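Local coordinates for protein class I SAM-dependent methyltransferase (Silicibacter pomeroyi DSS-3, PDB 3CVO) that is of unknown function but probably uses S-adenosylmethionine to methylate a substrate not yet identified, at residues L35-G40 against L112-T117; G51-S56 against G79-I84; R131-C136 against F152-Q157; F142-P147 against V182-I187. All blocks are in the same frame, centred on the assembly; numbering follows the deposited sequence.

Interaction 1. Residues L35-G40 against L112-T117; sequences LEYGSG and LAVWRT
Tyr37 and Trp115 each hold CG anti to their own carbonyl carbon (chi1 -67° and -65°), which swings the phenol and the indole together from backbones lying well apart. Tyr37 and Leu35 sit on strand 33-37 of the Rossmann-like sheet, the first strand of the class I methyltransferase fold; Val114 and Trp115 belong to a 3-10 turn following helix 109-112. The two aromatic side chains cross at about a right angle, and Trp115 NE1 donates to Tyr37 OH over 2.9 Å, the bond bent to 145° at the hydrogen. The same hydroxyl is also hydrogen-bonded to Pro111 O, so helix 109-112 and the turn after it hold it from two points. The rest is apolar. Leu35 sends its two methyl branches to different partners: CD2 reaches the benzo part of the indole, 3.6 Å from Trp115 CZ2, while CD1 goes to Val114. Helix 133-143 adds Thr140 and Ser143 against the indole. A leucine in place of Trp115 would probably leave Tyr37 OH without its indole donor and open a gap beside Leu35 CD2. Val114 spreads its methyls likewise, CG1 lying 3.8 Å from Tyr37 OH and CG2 3.8 Å from Leu35 CD1.

Interaction 2. Residues G51-S56 against G79-I84; sequences GKHVTS and GTEVNI. With EDO (1,2-ethanediol), chain O.
Strands 53-56 and 81-84 run parallel, axes 11° and 4.7 Å apart, laced by hydrogen bonds from Glu81 N to Lys52 O, Val54 N to Glu81 O, Asn83 N to Val54 O and Ser56 N to Asn83 O. With helix 61-73 between them in sequence they form a right-handed beta-alpha-beta crossover at one edge of the Rossmann-like sheet. Ahead of the strands, Thr80 OG1 accepts Lys52 N at 2.8 Å, almost straight at 173°, and is hydrogen-bonded to Leu49 O. An alanine at Thr80 is likely to leave Lys52 N and Leu49 O without this shared partner. On the face carrying Val54, Ser56, Val82 and Ile84 the contact is mainly apolar: Val82 CG2 lies 4.0 Å from Val54 CB, and Ile84 CD1 3.9 Å from Ser56 CB. On the other face His53 and Glu81 point the same way, ring and carboxylate planes 60° apart. A water joins His53 ND1, 2.8 Å away, to Glu81 OE1, 3.1 Å away, and His53 NE2 donates to O1 of an ethanediol, probably from the crystallisation liquor, at 2.8 Å. In the crystal this probably steadies the ring's rotation, on a polar, water- and diol-linked face set against the apolar one.

Interaction 3. Residues R131-C136 against F152-Q157; sequences RFRVGC and FDDYSQ
Arg133 reaches from the first turn of helix 133-143 to the loop that leaves strand 148-152, bridging a helix and a strand's C-terminal end in the Rossmann-like core of this class I methyltransferase fold. The charged part is a salt bridge: Arg133 NH1 donates to Asp154 OD2 at 2.7 Å, fairly straight at 159°. The carboxylate uses the anti lone pair of OD2, away from its other oxygen, and OD2 lies close to the guanidinium plane, although the two planar groups are turned 39° from each other. Backbone recognition adds to this. The same NH1 of Arg133 makes a weak, bent bond to Asp153 O, 2.8 Å away at 128°, which also approaches at the guanidinium edge. With the chain extended from CG to NE, the guanidinium is carried past Phe152 to Asp153 O and Asp154 OD2, which both meet NH1, while NE is hydrogen-bonded separately to Gly130 O. Asp153 itself turns its carboxylate elsewhere, to a salt bridge with Arg176. The apolar part lies nearer the helix backbone, where the outer end of the Phe152 ring meets the aliphatic stem of Arg133. Tyr155, from the same loop, lies over one face of that ring with CD1 3.7 Å above its centre. Phe152 CZ comes to 3.5 Å from Arg133 CB, while CE1 lies 3.9 Å from Arg133 CD.

Interaction 4. Residues F142-P147 against V182-I187; sequences FSITRP and VEPQPI
Phe142 and Ile187 make a CH-pi contact in which Ile187 CG1 sits over one face of the ring, 3.9 Å from its centroid and 24° off the normal. Ile187 CG1 is shifted toward the rim, 3.6 Å from Phe142 CG, and the two side chains cross at about a right angle. In-plane at the ring edge lies Gln185 O, 3.4 Å from Phe142 CD1. Other apolar packing runs through Ile144, whose CG1 lies between backbone N and carbonyl carbon (chi1 57°), a torsion that directs the branch at the loop opposite: CD1 meets Val182 CG1 at 3.7 Å, and the Ile144 and Pro184 side chains cross at about a right angle, Ile144 CG1 4.0 Å from Pro184 CG. Pro184 also lies against the backbone of Thr145 and Arg146. These contacts tie the C-terminal end of helix 133-143, and the loop entering strand 148-152, to the chain leaving strand 177-182, in the part of the methyltransferase fold where this antiparallel strand follows the parallel ones. Polar linkage is by solvent and backbone: one water donates to both Phe142 O and Gln185 O, 2.6 Å from each, and Gln185 is backbone-bonded to Ala141. Pro147 CA makes a CA-H...O contact of 3.0 Å with Val182 O. Toward the dimer partner, Ile187 packs on Ile187 of the second subunit.

Interactions 1 and 3 are buried, whereas interactions 2 and 4 are only partly so. Interactions 1 and 2 share the sheet through neighbouring strands 33-37 and 53-58, with Glu36 OE1 2.7 Å from Ser56 OG in a probable hydrogen bond. Interactions 3 and 4 use opposite ends of helix 133-143, their centres about 18 Å apart. Interaction 1 touches both, through Cys136 and through Ser143 and Ile144. The chemistry differs with place: a regular backbone ladder at the sheet edge in 2, an indole-to-phenol hydrogen bond amid apolar packing in 1, a salt bridge between partly exposed side chains, beside a buried phenylalanine, in 3, and proline-rich loop packing in 4. Both 1 and 4 touch the second subunit.

Interaction 1. Residues L35-G40 against L112-T117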
# COMPACT_ATOMS: atom_id res chain seq x y z
N LEU A 35 8.39 20.60 4.64
CA LEU A 35 7.48 19.60 5.17
C LEU A 35 8.22 18.80 6.21
O LEU A 35 9.32 18.31 5.94
CB LEU A 35 6.97 18.67 4.02
CG LEU A 35 6.36 17.32 4.46
CD1 LEU A 35 5.12 17.63 5.35
CD2 LEU A 35 6.01 16.40 3.27
N GLU A 36 7.63 18.69 7.39
CA GLU A 36 8.19 17.88 8.45
C GLU A 36 7.28 16.77 8.85
O GLU A 36 6.04 16.89 8.91
CB GLU A 36 8.49 18.73 9.71
CG GLU A 36 9.26 19.98 9.55
CD GLU A 36 9.52 20.63 10.89
OE1 GLU A 36 8.54 20.80 11.66
OE2 GLU A 36 10.72 20.95 11.20
N TYR A 37 7.90 15.64 9.11
CA TYR A 37 7.20 14.58 9.83
C TYR A 37 7.78 14.53 11.24
O TYR A 37 8.96 14.27 11.40
CB TYR A 37 7.41 13.26 9.14
CG TYR A 37 6.80 13.11 7.76
CD1 TYR A 37 5.50 12.71 7.61
CD2 TYR A 37 7.56 13.32 6.62
CE1 TYR A 37 4.94 12.49 6.33
CE2 TYR A 37 7.04 13.11 5.34
CZ TYR A 37 5.71 12.69 5.21
OH TYR A 37 5.14 12.39 3.99
N GLY A 38 6.96 14.82 12.23
CA GLY A 38 7.45 15.10 13.57
C GLY A 38 7.50 16.59 13.77
O GLY A 38 7.86 17.32 12.87
N SER A 39 7.02 17.05 14.91
CA SER A 39 7.06 18.49 15.20
C SER A 39 7.85 18.70 16.47
O SER A 39 7.91 17.84 17.32
CB SER A 39 5.65 19.09 15.30
OG SER A 39 5.01 18.71 16.49
N GLY A 40 8.47 19.87 16.58
CA GLY A 40 9.25 20.23 17.76
C GLY A 40 10.27 21.32 17.50
O GLY A 40 10.01 22.35 16.87
N LEU A 112 1.25 9.48 4.12
CA LEU A 112 0.70 9.82 2.80
C LEU A 112 -0.29 11.00 2.71
O LEU A 112 -0.39 11.61 1.67
CB LEU A 112 0.02 8.58 2.17
CG LEU A 112 0.99 7.49 1.69
CD1 LEU A 112 0.28 6.12 1.47
CD2 LEU A 112 1.74 7.96 0.43
N ALA A 113 -1.07 11.26 3.74
CA ALA A 113 -2.20 12.19 3.60
C ALA A 113 -1.78 13.61 3.21
O ALA A 113 -2.47 14.31 2.46
CB ALA A 113 -3.08 12.22 4.92
N VAL A 114 -0.66 14.05 3.78
CA VAL A 114 -0.18 15.43 3.59
C VAL A 114 0.07 15.72 2.11
O VAL A 114 -0.11 16.85 1.64
CB VAL A 114 1.08 15.75 4.47
CG1 VAL A 114 2.28 14.86 4.11
CG2 VAL A 114 1.42 17.27 4.45
N TRP A 115 0.42 14.68 1.36
CA TRP A 115 0.66 14.84 -0.09
C TRP A 115 -0.63 15.16 -0.89
O TRP A 115 -0.58 15.57 -2.03
CB TRP A 115 1.43 13.63 -0.67
CG TRP A 115 2.78 13.57 -0.08
CD1 TRP A 115 3.16 12.92 1.06
CD2 TRP A 115 3.93 14.27 -0.55
NE1 TRP A 115 4.50 13.12 1.28
CE2 TRP A 115 4.98 13.98 0.33
CE3 TRP A 115 4.17 15.14 -1.63
CZ2 TRP A 115 6.25 14.52 0.18
CZ3 TRP A 115 5.45 15.64 -1.80
CH2 TRP A 115 6.46 15.33 -0.91
N ARG A 116 -1.77 14.97 -0.25
CA ARG A 116 -3.08 15.19 -0.89
C ARG A 116 -3.81 16.36 -0.24
O ARG A 116 -4.98 16.57 -0.49
CB ARG A 116 -4.00 13.96 -0.81
CG ARG A 116 -3.42 12.64 -1.29
CD ARG A 116 -2.80 12.83 -2.61
NE ARG A 116 -3.80 13.13 -3.63
CZ ARG A 116 -3.50 13.42 -4.90
NH1 ARG A 116 -2.23 13.42 -5.35
NH2 ARG A 116 -4.49 13.69 -5.74
N THR A 117 -3.12 17.06 0.63
CA THR A 117 -3.77 18.10 1.42
C THR A 117 -4.31 19.21 0.53
O THR A 117 -3.71 19.56 -0.50
CB THR A 117 -2.83 18.70 2.53
OG1 THR A 117 -3.59 19.54 3.40
CG2 THR A 117 -1.69 19.48 1.96

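Interaction 2. Residues G51-S56 against G79-I84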
# COMPACT_ATOMS: atom_id res chain seq x y z
N GLY A 51 9.60 34.14 5.40
CA GLY A 51 9.19 33.76 4.06
C GLY A 51 9.07 32.27 3.82
O GLY A 51 9.20 31.81 2.69
N LYS A 52 8.80 31.51 4.86
CA LYS A 52 8.63 30.04 4.74
C LYS A 52 7.19 29.55 4.83
O LYS A 52 6.35 30.14 5.49
CB LYS A 52 9.40 29.31 5.83
CG LYS A 52 10.84 29.72 6.05
CD LYS A 52 11.72 29.57 4.82
CE LYS A 52 13.14 29.90 5.18
NZ LYS A 52 14.01 30.06 3.99
N HIS A 53 6.93 28.44 4.16
CA HIS A 53 5.68 27.75 4.31
C HIS A 53 5.99 26.38 4.92
O HIS A 53 6.70 25.61 4.30
CB HIS A 53 4.98 27.58 2.97
CG HIS A 53 3.67 26.86 3.07
ND1 HIS A 53 2.46 27.52 3.11
CD2 HIS A 53 3.38 25.54 3.16
CE1 HIS A 53 1.48 26.64 3.22
NE2 HIS A 53 2.01 25.43 3.24
N VAL A 54 5.47 26.16 6.12
CA VAL A 54 5.83 25.01 6.95
C VAL A 54 4.61 24.19 7.32
O VAL A 54 3.59 24.71 7.74
CB VAL A 54 6.57 25.45 8.23
CG1 VAL A 54 7.18 24.22 8.92
CG2 VAL A 54 7.61 26.52 7.89
N THR A 55 4.75 22.88 7.12
CA THR A 55 3.74 21.91 7.49
C THR A 55 4.43 20.81 8.25
O THR A 55 5.47 20.31 7.84
CB THR A 55 2.97 21.30 6.25
OG1 THR A 55 2.51 22.35 5.41
CG2 THR A 55 1.77 20.46 6.72
N SER A 56 3.87 20.51 9.41
CA SER A 56 4.44 19.50 10.30
C SER A 56 3.37 18.50 10.70
O SER A 56 2.37 18.83 11.31
CB SER A 56 5.03 20.16 11.56
OG SER A 56 5.91 21.23 11.20
N GLY A 79 6.10 36.77 7.03
CA GLY A 79 5.84 36.06 5.79
C GLY A 79 5.81 34.56 5.93
O GLY A 79 5.60 33.85 4.97
N THR A 80 6.00 34.08 7.15
CA THR A 80 6.05 32.64 7.40
C THR A 80 4.76 32.13 8.03
O THR A 80 4.19 32.76 8.90
CB THR A 80 7.27 32.30 8.28
OG1 THR A 80 8.44 32.52 7.50
CG2 THR A 80 7.22 30.84 8.79
N GLU A 81 4.33 30.98 7.54
CA GLU A 81 3.09 30.31 8.00
C GLU A 81 3.47 28.90 8.46
O GLU A 81 4.21 28.21 7.79
CB GLU A 81 2.09 30.25 6.85
CG GLU A 81 0.84 29.43 7.13
CD GLU A 81 -0.09 29.30 5.92
OE1 GLU A 81 -0.16 30.26 5.11
OE2 GLU A 81 -0.75 28.23 5.79
N VAL A 82 2.98 28.50 9.61
CA VAL A 82 3.29 27.19 10.15
C VAL A 82 2.01 26.45 10.47
O VAL A 82 1.19 26.91 11.27
CB VAL A 82 4.17 27.31 11.41
CG1 VAL A 82 4.45 25.92 12.00
CG2 VAL A 82 5.44 28.06 11.08
N ASN A 83 1.82 25.29 9.84
CA ASN A 83 0.63 24.47 10.06
C ASN A 83 0.98 23.15 10.69
O ASN A 83 1.55 22.27 10.07
CB ASN A 83 -0.15 24.24 8.76
CG ASN A 83 -0.54 25.53 8.08
OD1 ASN A 83 -0.22 25.75 6.91
ND2 ASN A 83 -1.18 26.42 8.82
N ILE A 84 0.58 23.00 11.94
CA ILE A 84 0.78 21.77 12.70
C ILE A 84 -0.43 20.89 12.43
O ILE A 84 -1.56 21.30 12.69
CB ILE A 84 0.86 22.02 14.23
CG1 ILE A 84 1.98 23.01 14.58
CG2 ILE A 84 1.00 20.67 14.98
CD1 ILE A 84 3.37 22.55 14.18
C1 EDO O . -1.13 23.23 3.24
O1 EDO O . 0.18 23.44 2.66
C2 EDO O . -1.01 22.56 4.62
O2 EDO O . -0.00 23.22 5.40
O HOH W 1 2.12 30.27 2.95

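Interaction 3. Residues R131-C136 against F152-Q157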
# COMPACT_ATOMS: atom_id res chain seq x y z
N ARG A 131 7.22 9.33 13.13
CA ARG A 131 6.89 7.91 13.08
C ARG A 131 6.92 7.43 11.62
O ARG A 131 7.03 8.22 10.71
CB ARG A 131 5.51 7.65 13.66
CG ARG A 131 5.36 8.04 15.15
CD ARG A 131 6.09 7.07 16.05
NE ARG A 131 7.43 7.55 16.32
CZ ARG A 131 8.51 6.80 16.28
NH1 ARG A 131 8.43 5.52 15.95
NH2 ARG A 131 9.69 7.33 16.56
N PHE A 132 6.79 6.14 11.44
CA PHE A 132 6.81 5.53 10.11
C PHE A 132 7.93 6.09 9.26
O PHE A 132 7.69 6.40 8.08
CB PHE A 132 5.52 5.75 9.34
CG PHE A 132 4.30 5.35 10.09
CD1 PHE A 132 3.83 4.05 10.04
CD2 PHE A 132 3.62 6.27 10.86
CE1 PHE A 132 2.68 3.66 10.77
CE2 PHE A 132 2.47 5.90 11.59
CZ PHE A 132 2.00 4.57 11.52
N ARG A 133 9.13 6.18 9.81
CA ARG A 133 10.21 6.95 9.12
C ARG A 133 10.51 6.44 7.71
O ARG A 133 10.61 7.20 6.74
CB ARG A 133 11.48 7.01 9.94
CG ARG A 133 11.29 7.84 11.18
CD ARG A 133 12.56 8.27 11.86
NE ARG A 133 12.20 9.02 13.04
CZ ARG A 133 13.03 9.68 13.84
NH1 ARG A 133 14.34 9.75 13.60
NH2 ARG A 133 12.51 10.29 14.88
N VAL A 134 10.70 5.13 7.59
CA VAL A 134 10.91 4.55 6.24
C VAL A 134 9.74 4.85 5.30
O VAL A 134 9.94 5.26 4.15
CB VAL A 134 11.29 3.04 6.28
CG1 VAL A 134 11.33 2.48 4.82
CG2 VAL A 134 12.61 2.88 6.99
N GLY A 135 8.53 4.74 5.81
CA GLY A 135 7.33 4.98 5.04
C GLY A 135 7.24 6.41 4.53
O GLY A 135 6.84 6.66 3.41
N CYS A 136 7.64 7.35 5.38
CA CYS A 136 7.59 8.78 5.05
C CYS A 136 8.65 9.09 3.98
O CYS A 136 8.43 9.89 3.06
CB CYS A 136 7.88 9.63 6.26
SG CYS A 136 6.62 9.55 7.58
N PHE A 152 16.91 12.80 7.04
CA PHE A 152 16.38 11.65 7.78
C PHE A 152 17.20 11.58 9.08
O PHE A 152 18.38 11.20 9.10
CB PHE A 152 16.54 10.41 6.92
CG PHE A 152 15.80 9.16 7.37
CD1 PHE A 152 15.80 8.75 8.68
CD2 PHE A 152 15.12 8.37 6.44
CE1 PHE A 152 15.17 7.58 9.07
CE2 PHE A 152 14.49 7.19 6.82
CZ PHE A 152 14.51 6.81 8.15
N ASP A 153 16.56 11.94 10.18
CA ASP A 153 17.26 11.93 11.47
C ASP A 153 17.36 10.54 12.08
O ASP A 153 16.49 9.68 11.88
CB ASP A 153 16.60 12.88 12.45
CG ASP A 153 17.57 13.33 13.55
OD1 ASP A 153 18.83 13.19 13.43
OD2 ASP A 153 17.05 13.85 14.55
N ASP A 154 18.47 10.34 12.79
CA ASP A 154 18.73 9.07 13.49
C ASP A 154 18.78 7.95 12.51
O ASP A 154 18.26 6.88 12.75
CB ASP A 154 17.58 8.76 14.45
CG ASP A 154 17.32 9.89 15.41
OD1 ASP A 154 18.19 10.08 16.29
OD2 ASP A 154 16.28 10.60 15.27
N TYR A 155 19.36 8.24 11.36
CA TYR A 155 19.41 7.29 10.24
C TYR A 155 20.26 6.04 10.51
O TYR A 155 19.92 4.94 10.07
CB TYR A 155 19.90 7.97 8.97
CG TYR A 155 19.83 7.08 7.73
CD1 TYR A 155 18.63 6.68 7.17
CD2 TYR A 155 21.00 6.65 7.13
CE1 TYR A 155 18.60 5.87 6.06
CE2 TYR A 155 20.97 5.86 6.00
CZ TYR A 155 19.78 5.47 5.48
OH TYR A 155 19.79 4.69 4.33
N SER A 156 21.35 6.19 11.23
CA SER A 156 22.17 5.02 11.58
C SER A 156 21.37 4.06 12.48
O SER A 156 21.64 2.87 12.55
CB SER A 156 23.50 5.45 12.23
N GLN A 157 20.30 4.57 13.07
CA GLN A 157 19.63 3.90 14.21
C GLN A 157 19.22 2.44 13.95
O GLN A 157 19.35 1.59 14.84
CB GLN A 157 18.40 4.68 14.69
CG GLN A 157 17.80 4.16 15.99
CD GLN A 157 18.70 4.36 17.21
OE1 GLN A 157 19.11 5.49 17.53
NE2 GLN A 157 18.99 3.27 17.91

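Interaction 4. Residues F142-P147 against V182-I187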
# COMPACT_ATOMS: atom_id res chain seq x y z
N PHE A 142 8.08 8.75 -3.87
CA PHE A 142 7.10 8.33 -4.88
C PHE A 142 6.10 9.45 -5.20
O PHE A 142 5.45 9.40 -6.22
CB PHE A 142 6.35 7.09 -4.44
CG PHE A 142 7.21 5.89 -4.29
CD1 PHE A 142 8.11 5.55 -5.25
CD2 PHE A 142 7.07 5.08 -3.19
CE1 PHE A 142 8.90 4.46 -5.11
CE2 PHE A 142 7.82 3.96 -3.06
CZ PHE A 142 8.76 3.66 -4.03
N SER A 143 6.04 10.47 -4.36
CA SER A 143 4.96 11.51 -4.46
C SER A 143 5.41 12.84 -5.08
O SER A 143 4.61 13.63 -5.61
CB SER A 143 4.33 11.78 -3.10
OG SER A 143 3.67 10.64 -2.56
N ILE A 144 6.69 13.09 -4.97
CA ILE A 144 7.29 14.34 -5.47
C ILE A 144 7.23 14.34 -6.99
O ILE A 144 7.18 13.27 -7.61
CB ILE A 144 8.74 14.57 -4.99
CG1 ILE A 144 9.70 13.41 -5.38
CG2 ILE A 144 8.83 14.86 -3.44
CD1 ILE A 144 11.17 13.68 -5.12
N THR A 145 7.18 15.54 -7.56
CA THR A 145 7.22 15.75 -9.01
C THR A 145 8.42 16.53 -9.49
O THR A 145 8.64 16.65 -10.69
CB THR A 145 5.91 16.39 -9.53
OG1 THR A 145 5.64 17.61 -8.82
CG2 THR A 145 4.73 15.40 -9.33
N ARG A 146 9.21 17.01 -8.55
CA ARG A 146 10.55 17.58 -8.81
C ARG A 146 11.49 17.22 -7.62
O ARG A 146 11.02 16.81 -6.55
CB ARG A 146 10.42 19.09 -9.01
CG ARG A 146 9.91 19.84 -7.81
CD ARG A 146 9.91 21.36 -8.10
NE ARG A 146 9.25 22.12 -7.03
CZ ARG A 146 9.82 22.43 -5.87
NH1 ARG A 146 11.07 22.08 -5.60
NH2 ARG A 146 9.13 23.10 -4.98
N PRO A 147 12.81 17.33 -7.81
CA PRO A 147 13.75 16.92 -6.77
C PRO A 147 13.60 17.71 -5.49
O PRO A 147 13.25 18.89 -5.51
CB PRO A 147 15.12 17.19 -7.39
CG PRO A 147 14.88 17.09 -8.83
CD PRO A 147 13.51 17.67 -9.06
N VAL A 182 16.70 13.67 -3.48
CA VAL A 182 15.64 12.77 -3.96
C VAL A 182 15.03 13.23 -5.26
O VAL A 182 14.65 14.39 -5.43
CB VAL A 182 14.52 12.59 -2.87
CG1 VAL A 182 13.54 11.45 -3.26
CG2 VAL A 182 15.14 12.30 -1.55
N GLU A 183 14.93 12.30 -6.20
CA GLU A 183 14.37 12.58 -7.50
C GLU A 183 13.10 11.79 -7.65
O GLU A 183 12.95 10.71 -7.05
CB GLU A 183 15.32 12.14 -8.58
CG GLU A 183 16.74 12.57 -8.38
CD GLU A 183 17.18 13.58 -9.38
OE1 GLU A 183 16.46 13.73 -10.39
OE2 GLU A 183 18.23 14.21 -9.17
N PRO A 184 12.17 12.27 -8.48
CA PRO A 184 10.89 11.52 -8.49
C PRO A 184 11.06 10.09 -9.01
O PRO A 184 11.78 9.90 -9.98
CB PRO A 184 10.01 12.36 -9.41
CG PRO A 184 10.57 13.77 -9.24
CD PRO A 184 12.07 13.56 -9.19
N GLN A 185 10.43 9.14 -8.31
CA GLN A 185 10.52 7.68 -8.60
C GLN A 185 9.14 7.08 -8.92
O GLN A 185 8.18 7.32 -8.19
CB GLN A 185 11.03 6.93 -7.36
CG GLN A 185 12.40 7.35 -6.89
CD GLN A 185 13.42 6.95 -7.90
OE1 GLN A 185 13.29 5.86 -8.46
NE2 GLN A 185 14.41 7.81 -8.17
N PRO A 186 9.05 6.27 -9.99
CA PRO A 186 7.83 5.47 -10.20
C PRO A 186 7.76 4.37 -9.15
O PRO A 186 8.78 3.98 -8.60
CB PRO A 186 8.04 4.85 -11.59
CG PRO A 186 9.36 5.25 -12.04
CD PRO A 186 9.99 6.18 -11.11
N ILE A 187 6.55 3.91 -8.85
CA ILE A 187 6.40 2.83 -7.87
C ILE A 187 6.52 1.47 -8.59
O ILE A 187 5.67 1.16 -9.41
CB ILE A 187 5.00 2.91 -7.19
CG1 ILE A 187 4.83 4.22 -6.40
CG2 ILE A 187 4.79 1.76 -6.21
CD1 ILE A 187 3.36 4.53 -6.08
O HOH W 2 5.58 7.67 -8.22